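PDB 4RTB: HydG protein from Carboxydothermus hydrogenoformans, which is a radical S-adenosylmethionine enzyme, a [4Fe-4S] cluster-binding CO and CN synthase that takes part in maturation of [FeFe]-hydrogenase. Local coordinates for residues A[69-80]-A[304-312]. Residues are numbered along the deposited sequence; the frame is centred on the assembly and turned at random.
Sequences FANDTEELDQIL and HKFKKIVAL
Phe69 seats its ring as a knob among Lys305, Lys308, Ile309 and Leu312 of helix 303-316. CG, anti to the backbone N, carries the ring toward that helix, where it lies alongside Ile309, pointing the same way, and its CE2 comes 3.6 Å from Ile309 CG1, an oblique approach. Leu312 CD1 sits at the ring edge. Lys305 instead crosses Phe69 at about a right angle: its chain, bent at chi2 and chi4, passes CZ with its CG and then brings NZ over the ring face, 4.9 Å from the centroid and 16° off the normal, a cation-pi arrangement. The same ammonium makes weak hydrogen bonds to Phe69 O and to the Asp72 carboxylate, the latter within a salt bridge, with Lys305 NZ 3.2 Å from Asp72 OD1.

Lys308, extended beyond CG, runs obliquely past Asp72 and Asp77. The model is consistent with a salt-bridge network linking both aspartates with Lys305 and Lys308, but the part through Lys308 NZ is doubtful. Asp77, from the first turn of helix 74-91, also meets His304 at about a right angle, its carboxylate plane turned 34° from the imidazole; Asp77 OD2 lies at the ring edge next to His304 NE2, a His-carboxylate hydrogen bond modelled too short for its length to be trusted.

A second apolar patch lies on Leu80, whose CD2 meets Lys308 CG at 3.7 Å and whose CD1 and CG face Leu312 and Ala311. The axes of segments 74-80 and 304-312 cross at 48°, 10.9 Å apart at closest approach. Leu261 of helix 257-275 touches Phe69, Ile309 and Leu312. Helices 62-70 and 74-91, joined by a short link, thus pack on helix 303-316, which precedes strand 321-324 of the parallel sheet, with Ile309's side chain about 13 Å from bound S-adenosylmethionine.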
# COMPACT_ATOMS: atom_id res chain seq x y z
N PHE A 69 5.27 -19.41 -5.32
CA PHE A 69 6.12 -18.62 -4.46
C PHE A 69 7.27 -19.46 -3.90
O PHE A 69 8.43 -19.04 -3.94
CB PHE A 69 5.33 -18.02 -3.30
CG PHE A 69 6.18 -17.24 -2.34
CD1 PHE A 69 6.65 -17.82 -1.18
CD2 PHE A 69 6.52 -15.93 -2.63
CE1 PHE A 69 7.44 -17.11 -0.31
CE2 PHE A 69 7.31 -15.21 -1.76
CZ PHE A 69 7.78 -15.80 -0.60
N ALA A 70 6.93 -20.63 -3.38
CA ALA A 70 7.88 -21.47 -2.65
C ALA A 70 9.08 -21.91 -3.49
O ALA A 70 10.20 -22.01 -2.99
CB ALA A 70 7.16 -22.69 -2.09
N ASN A 71 8.84 -22.18 -4.78
CA ASN A 71 9.86 -22.74 -5.65
C ASN A 71 10.50 -21.73 -6.59
O ASN A 71 9.80 -21.01 -7.30
CB ASN A 71 9.27 -23.89 -6.47
CG ASN A 71 8.73 -25.01 -5.60
OD1 ASN A 71 9.40 -26.02 -5.39
ND2 ASN A 71 7.52 -24.83 -5.10
N ASP A 72 11.83 -21.69 -6.61
CA ASP A 72 12.56 -20.77 -7.48
C ASP A 72 13.23 -21.49 -8.65
O ASP A 72 14.32 -22.05 -8.49
CB ASP A 72 13.61 -19.99 -6.68
CG ASP A 72 12.99 -19.02 -5.69
OD1 ASP A 72 13.71 -18.57 -4.77
OD2 ASP A 72 11.79 -18.71 -5.83
N THR A 73 12.59 -21.47 -9.81
CA THR A 73 13.21 -21.99 -11.03
C THR A 73 13.19 -20.90 -12.10
O THR A 73 12.35 -20.01 -12.07
CB THR A 73 12.49 -23.24 -11.56
OG1 THR A 73 11.41 -22.86 -12.42
CG2 THR A 73 11.95 -24.09 -10.42
N GLU A 74 14.13 -20.98 -13.05
CA GLU A 74 14.26 -19.95 -14.08
C GLU A 74 12.99 -19.77 -14.89
O GLU A 74 12.46 -18.66 -15.00
CB GLU A 74 15.43 -20.29 -15.01
N GLU A 75 12.49 -20.86 -15.46
CA GLU A 75 11.29 -20.83 -16.29
C GLU A 75 10.11 -20.26 -15.52
O GLU A 75 9.46 -19.31 -15.97
CB GLU A 75 10.95 -22.24 -16.80
N LEU A 76 9.85 -20.84 -14.35
CA LEU A 76 8.72 -20.44 -13.50
C LEU A 76 8.75 -18.95 -13.15
O LEU A 76 7.74 -18.26 -13.28
CB LEU A 76 8.71 -21.28 -12.22
CG LEU A 76 7.60 -20.99 -11.21
CD1 LEU A 76 6.25 -21.37 -11.79
CD2 LEU A 76 7.87 -21.71 -9.90
N ASP A 77 9.91 -18.47 -12.71
CA ASP A 77 10.05 -17.08 -12.31
C ASP A 77 9.89 -16.13 -13.50
O ASP A 77 9.21 -15.11 -13.40
CB ASP A 77 11.41 -16.85 -11.63
CG ASP A 77 11.57 -17.70 -10.38
OD1 ASP A 77 10.74 -18.61 -10.17
OD2 ASP A 77 12.53 -17.46 -9.63
N GLN A 78 10.51 -16.48 -14.63
CA GLN A 78 10.42 -15.67 -15.84
C GLN A 78 8.99 -15.56 -16.37
O GLN A 78 8.54 -14.46 -16.73
CB GLN A 78 11.35 -16.22 -16.92
CG GLN A 78 12.71 -15.54 -17.02
CD GLN A 78 13.69 -15.98 -15.95
OE1 GLN A 78 13.37 -15.98 -14.76
NE2 GLN A 78 14.89 -16.36 -16.37
N ILE A 79 8.28 -16.68 -16.43
CA ILE A 79 6.91 -16.66 -16.93
C ILE A 79 5.97 -15.97 -15.93
O ILE A 79 5.03 -15.28 -16.32
CB ILE A 79 6.39 -18.09 -17.26
CG1 ILE A 79 5.00 -18.04 -17.91
CG2 ILE A 79 6.36 -18.97 -16.02
CD1 ILE A 79 4.95 -17.30 -19.23
N LEU A 80 6.25 -16.15 -14.64
CA LEU A 80 5.49 -15.48 -13.59
C LEU A 80 5.60 -13.97 -13.74
O LEU A 80 4.59 -13.26 -13.79
CB LEU A 80 5.98 -15.91 -12.21
CG LEU A 80 5.51 -15.12 -10.99
CD1 LEU A 80 4.00 -15.24 -10.80
CD2 LEU A 80 6.25 -15.58 -9.74
N HIS A 304 14.39 -11.03 -4.89
CA HIS A 304 13.75 -11.92 -5.85
C HIS A 304 12.40 -12.40 -5.33
O HIS A 304 11.38 -12.28 -6.02
CB HIS A 304 14.66 -13.11 -6.14
CG HIS A 304 14.13 -14.01 -7.22
ND1 HIS A 304 14.19 -13.68 -8.55
CD2 HIS A 304 13.51 -15.21 -7.15
CE1 HIS A 304 13.64 -14.65 -9.27
NE2 HIS A 304 13.23 -15.59 -8.44
N LYS A 305 12.40 -12.93 -4.12
CA LYS A 305 11.17 -13.44 -3.51
C LYS A 305 10.15 -12.32 -3.35
O LYS A 305 8.96 -12.53 -3.53
CB LYS A 305 11.46 -14.10 -2.17
CG LYS A 305 11.07 -15.57 -2.12
CD LYS A 305 12.15 -16.41 -1.45
CE LYS A 305 11.71 -17.86 -1.32
NZ LYS A 305 11.31 -18.45 -2.62
N PHE A 306 10.62 -11.12 -3.02
CA PHE A 306 9.76 -9.94 -2.92
C PHE A 306 9.03 -9.68 -4.25
O PHE A 306 7.80 -9.54 -4.29
CB PHE A 306 10.57 -8.72 -2.51
CG PHE A 306 9.75 -7.62 -1.91
CD1 PHE A 306 8.64 -7.91 -1.13
CD2 PHE A 306 10.09 -6.29 -2.11
CE1 PHE A 306 7.89 -6.90 -0.57
CE2 PHE A 306 9.34 -5.28 -1.55
CZ PHE A 306 8.23 -5.58 -0.78
N LYS A 307 9.82 -9.61 -5.32
CA LYS A 307 9.28 -9.44 -6.66
C LYS A 307 8.25 -10.54 -6.95
O LYS A 307 7.22 -10.29 -7.57
CB LYS A 307 10.41 -9.46 -7.70
CG LYS A 307 11.35 -8.26 -7.61
CD LYS A 307 12.80 -8.63 -7.93
CE LYS A 307 13.03 -8.86 -9.42
NZ LYS A 307 14.48 -9.06 -9.72
N LYS A 308 8.53 -11.74 -6.46
CA LYS A 308 7.58 -12.84 -6.55
C LYS A 308 6.28 -12.57 -5.80
O LYS A 308 5.20 -12.93 -6.28
CB LYS A 308 8.20 -14.13 -6.02
CG LYS A 308 8.74 -15.05 -7.09
CD LYS A 308 9.15 -16.38 -6.48
CE LYS A 308 9.38 -17.41 -7.55
NZ LYS A 308 9.80 -18.71 -6.95
N ILE A 309 6.36 -11.93 -4.64
CA ILE A 309 5.15 -11.63 -3.88
C ILE A 309 4.31 -10.61 -4.62
O ILE A 309 3.11 -10.82 -4.79
CB ILE A 309 5.42 -11.07 -2.46
CG1 ILE A 309 6.67 -11.67 -1.84
CG2 ILE A 309 4.22 -11.35 -1.56
CD1 ILE A 309 7.00 -11.10 -0.47
N VAL A 310 4.92 -9.52 -5.07
CA VAL A 310 4.13 -8.49 -5.75
C VAL A 310 3.59 -9.01 -7.09
O VAL A 310 2.52 -8.58 -7.54
CB VAL A 310 4.94 -7.18 -5.98
CG1 VAL A 310 5.97 -6.99 -4.89
CG2 VAL A 310 5.60 -7.16 -7.36
N ALA A 311 4.31 -9.94 -7.69
CA ALA A 311 3.89 -10.54 -8.95
C ALA A 311 2.67 -11.41 -8.73
O ALA A 311 1.64 -11.24 -9.39
CB ALA A 311 5.01 -11.34 -9.58
N LEU A 312 2.79 -12.34 -7.79
CA LEU A 312 1.70 -13.24 -7.45
C LEU A 312 0.46 -12.49 -6.97
O LEU A 312 -0.66 -12.85 -7.31
CB LEU A 312 2.15 -14.23 -6.38
CG LEU A 312 2.92 -15.42 -6.94
CD1 LEU A 312 3.69 -16.12 -5.84
CD2 LEU A 312 1.96 -16.38 -7.62